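Local structure of rRNA adenine N-6-methyltransferase (Saccharopolyspora erythraea, 6NVM) at residues A269-G274 with P282-R287. The protein dimethylates the N6 atom of one adenosine in 23S rRNA using S-adenosyl-L-methionine, which lowers the ribosome's affinity for macrolide, lincosamide and streptogramin B antibiotics. Sequence-based numbering, arbitrary orientation.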
ATOM      1  N   ALA A 269       3.254  26.002  -3.028  1.00 32.26           N
ATOM      2  CA  ALA A 269       2.545  24.737  -3.123  1.00 33.52           C
ATOM      3  C   ALA A 269       1.143  24.881  -3.693  1.00 33.54           C
ATOM      4  O   ALA A 269       0.523  23.866  -4.028  1.00 33.11           O
ATOM      5  CB  ALA A 269       2.465  24.080  -1.745  1.00 35.95           C
ATOM      6  N   GLY A 270       0.632  26.102  -3.825  1.00 29.86           N
ATOM      7  CA  GLY A 270      -0.740  26.277  -4.251  1.00 28.15           C
ATOM      8  C   GLY A 270      -1.750  25.875  -3.200  1.00 32.08           C
ATOM      9  O   GLY A 270      -2.841  25.407  -3.545  1.00 32.23           O
ATOM     10  N   VAL A 271      -1.415  26.052  -1.923  1.00 30.63           N
ATOM     11  CA  VAL A 271      -2.246  25.630  -0.801  1.00 31.87           C
ATOM     12  C   VAL A 271      -2.712  26.866  -0.046  1.00 32.22           C
ATOM     13  O   VAL A 271      -1.930  27.791   0.192  1.00 34.07           O
ATOM     14  CB  VAL A 271      -1.462  24.679   0.126  1.00 32.27           C
ATOM     15  CG1 VAL A 271      -2.245  24.358   1.381  1.00 34.51           C
ATOM     16  CG2 VAL A 271      -1.096  23.392  -0.635  1.00 35.46           C
ATOM     17  N   GLY A 272      -3.991  26.885   0.318  1.00 31.55           N
ATOM     18  CA  GLY A 272      -4.511  27.966   1.133  1.00 32.74           C
ATOM     19  C   GLY A 272      -4.136  27.809   2.597  1.00 34.33           C
ATOM     20  O   GLY A 272      -4.008  26.704   3.119  1.00 33.50           O
ATOM     21  N   GLY A 273      -3.977  28.949   3.272  1.00 38.52           N
ATOM     22  CA  GLY A 273      -3.637  28.940   4.683  1.00 41.12           C
ATOM     23  C   GLY A 273      -4.671  28.264   5.558  1.00 41.80           C
ATOM     24  O   GLY A 273      -4.339  27.817   6.661  1.00 44.23           O
ATOM     25  N   GLY A 274      -5.913  28.170   5.092  1.00 35.80           N
ATOM     26  CA  GLY A 274      -6.960  27.523   5.860  1.00 39.46           C
ATOM     27  C   GLY A 274      -7.351  26.168   5.310  1.00 40.08           C
ATOM     28  O   GLY A 274      -8.412  25.639   5.649  1.00 42.72           O
ATOM     29  N   PRO A 282      -0.318  14.978  -2.225  1.00 33.50           N
ATOM     30  CA  PRO A 282       1.111  14.689  -2.004  1.00 30.68           C
ATOM     31  C   PRO A 282       2.043  15.602  -2.779  1.00 28.89           C
ATOM     32  O   PRO A 282       3.083  16.011  -2.250  1.00 32.41           O
ATOM     33  CB  PRO A 282       1.233  13.226  -2.452  1.00 30.04           C
ATOM     34  CG  PRO A 282      -0.112  12.657  -2.207  1.00 32.33           C
ATOM     35  CD  PRO A 282      -1.085  13.756  -2.521  1.00 32.32           C
ATOM     36  N   GLU A 283       1.711  15.933  -4.028  1.00 31.85           N
ATOM     37  CA  GLU A 283       2.585  16.821  -4.783  1.00 35.75           C
ATOM     38  C   GLU A 283       2.634  18.207  -4.151  1.00 33.02           C
ATOM     39  O   GLU A 283       3.653  18.895  -4.248  1.00 31.81           O
ATOM     40  CB  GLU A 283       2.135  16.902  -6.244  1.00 38.96           C
ATOM     41  CG  GLU A 283       0.686  17.313  -6.446  1.00 44.89           C
ATOM     42  CD  GLU A 283      -0.262  16.126  -6.509  1.00 49.91           C
ATOM     43  OE1 GLU A 283       0.101  15.025  -6.023  1.00 45.07           O
ATOM     44  OE2 GLU A 283      -1.377  16.300  -7.054  1.00 55.33           O
ATOM     45  N   GLN A 284       1.551  18.620  -3.492  1.00 31.75           N
ATOM     46  CA  GLN A 284       1.550  19.899  -2.784  1.00 27.38           C
ATOM     47  C   GLN A 284       2.389  19.829  -1.513  1.00 27.33           C
ATOM     48  O   GLN A 284       3.112  20.777  -1.191  1.00 28.75           O
ATOM     49  CB  GLN A 284       0.113  20.313  -2.478  1.00 29.91           C
ATOM     50  CG  GLN A 284      -0.665  20.655  -3.741  1.00 32.40           C
ATOM     51  CD  GLN A 284      -2.124  20.938  -3.486  1.00 35.93           C
ATOM     52  OE1 GLN A 284      -2.833  20.119  -2.910  1.00 36.94           O
ATOM     53  NE2 GLN A 284      -2.583  22.109  -3.916  1.00 40.70           N
ATOM     54  N   TRP A 285       2.320  18.713  -0.782  1.00 26.62           N
ATOM     55  CA  TRP A 285       3.157  18.554   0.403  1.00 26.96           C
ATOM     56  C   TRP A 285       4.639  18.641   0.050  1.00 28.80           C
ATOM     57  O   TRP A 285       5.425  19.250   0.786  1.00 31.62           O
ATOM     58  CB  TRP A 285       2.859  17.219   1.083  1.00 29.74           C
ATOM     59  CG  TRP A 285       1.562  17.163   1.835  1.00 27.79           C
ATOM     60  CD1 TRP A 285       0.467  16.413   1.522  1.00 29.16           C
ATOM     61  CD2 TRP A 285       1.234  17.864   3.042  1.00 29.22           C
ATOM     62  NE1 TRP A 285      -0.522  16.606   2.453  1.00 33.69           N
ATOM     63  CE2 TRP A 285      -0.078  17.495   3.396  1.00 34.99           C
ATOM     64  CE3 TRP A 285       1.920  18.774   3.850  1.00 32.85           C
ATOM     65  CZ2 TRP A 285      -0.721  18.006   4.522  1.00 38.06           C
ATOM     66  CZ3 TRP A 285       1.279  19.279   4.973  1.00 38.77           C
ATOM     67  CH2 TRP A 285      -0.027  18.893   5.295  1.00 40.23           C
ATOM     68  N   LEU A 286       5.040  18.027  -1.065  1.00 31.15           N
ATOM     69  CA  LEU A 286       6.439  18.087  -1.486  1.00 33.32           C
ATOM     70  C   LEU A 286       6.857  19.518  -1.811  1.00 30.46           C
ATOM     71  O   LEU A 286       7.938  19.969  -1.415  1.00 30.02           O
ATOM     72  CB  LEU A 286       6.660  17.191  -2.702  1.00 33.90           C
ATOM     73  CG  LEU A 286       6.520  15.688  -2.499  1.00 37.66           C
ATOM     74  CD1 LEU A 286       6.587  14.976  -3.856  1.00 36.52           C
ATOM     75  CD2 LEU A 286       7.606  15.200  -1.572  1.00 37.44           C
ATOM     76  N   ARG A 287       6.021  20.240  -2.554  1.00 30.29           N
ATOM     77  CA  ARG A 287       6.333  21.629  -2.876  1.00 31.63           C
ATOM     78  C   ARG A 287       6.368  22.490  -1.619  1.00 32.44           C
ATOM     79  O   ARG A 287       7.239  23.355  -1.472  1.00 30.91           O
ATOM     80  CB  ARG A 287       5.310  22.180  -3.870  1.00 32.16           C
ATOM     81  CG  ARG A 287       5.520  21.704  -5.308  1.00 36.18           C
ATOM     82  CD  ARG A 287       4.985  22.729  -6.311  1.00 42.95           C
ATOM     83  NE  ARG A 287       3.558  22.979  -6.121  1.00 46.95           N
ATOM     84  CZ  ARG A 287       2.591  22.218  -6.621  1.00 49.61           C
ATOM     85  NH1 ARG A 287       2.888  21.149  -7.351  1.00 50.48           N
ATOM     86  NH2 ARG A 287       1.323  22.523  -6.390  1.00 50.75           N
TER
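Arg287 NH2 donates to Ala269 O at 2.8 Å, the hydrogen bond that joins segment 269-274, the end of helix 259-269 and the loop after it, to the start of helix 282-292. It is clearly bent, with an N-H...O angle of 142°, and the donor stands 57° out of the carbonyl plane, above it. A bend at chi3 turns an edge of the guanidinium to the C-terminal end of helix 259-269, where NE also bonds His268 O, so two successive carbonyls fix the group's rotation.

Van der Waals contact accompanies this polar grip. Ala269 CB rests 3.4 Å from the backbone Gln284 O and 4.0 Å from Arg287 CB. The CA atoms of Ala269 and Arg287 are correspondingly close, at 4.9 Å. Val271 crosses the Gln284 chain at a slant, CG2 lying 3.8 Å from CB. Chi1 of Gln284 (-68°) sets CG beside its own backbone N, 3.4 Å from Ala269 O.

Extended beyond CG, the glutamine carries its amide on toward Gly270: OE1 accepts from Arg281 N, while NE2 lies 3.3 Å from Gly270 O.

Gly270, with positive phi, ends helix 259-269 in a Schellman motif. The contact thus packs a Schellman-terminated helix end against the first turns of helix 282-292, within the helical C-terminal part that follows the Rossmann-like methyltransferase sheet.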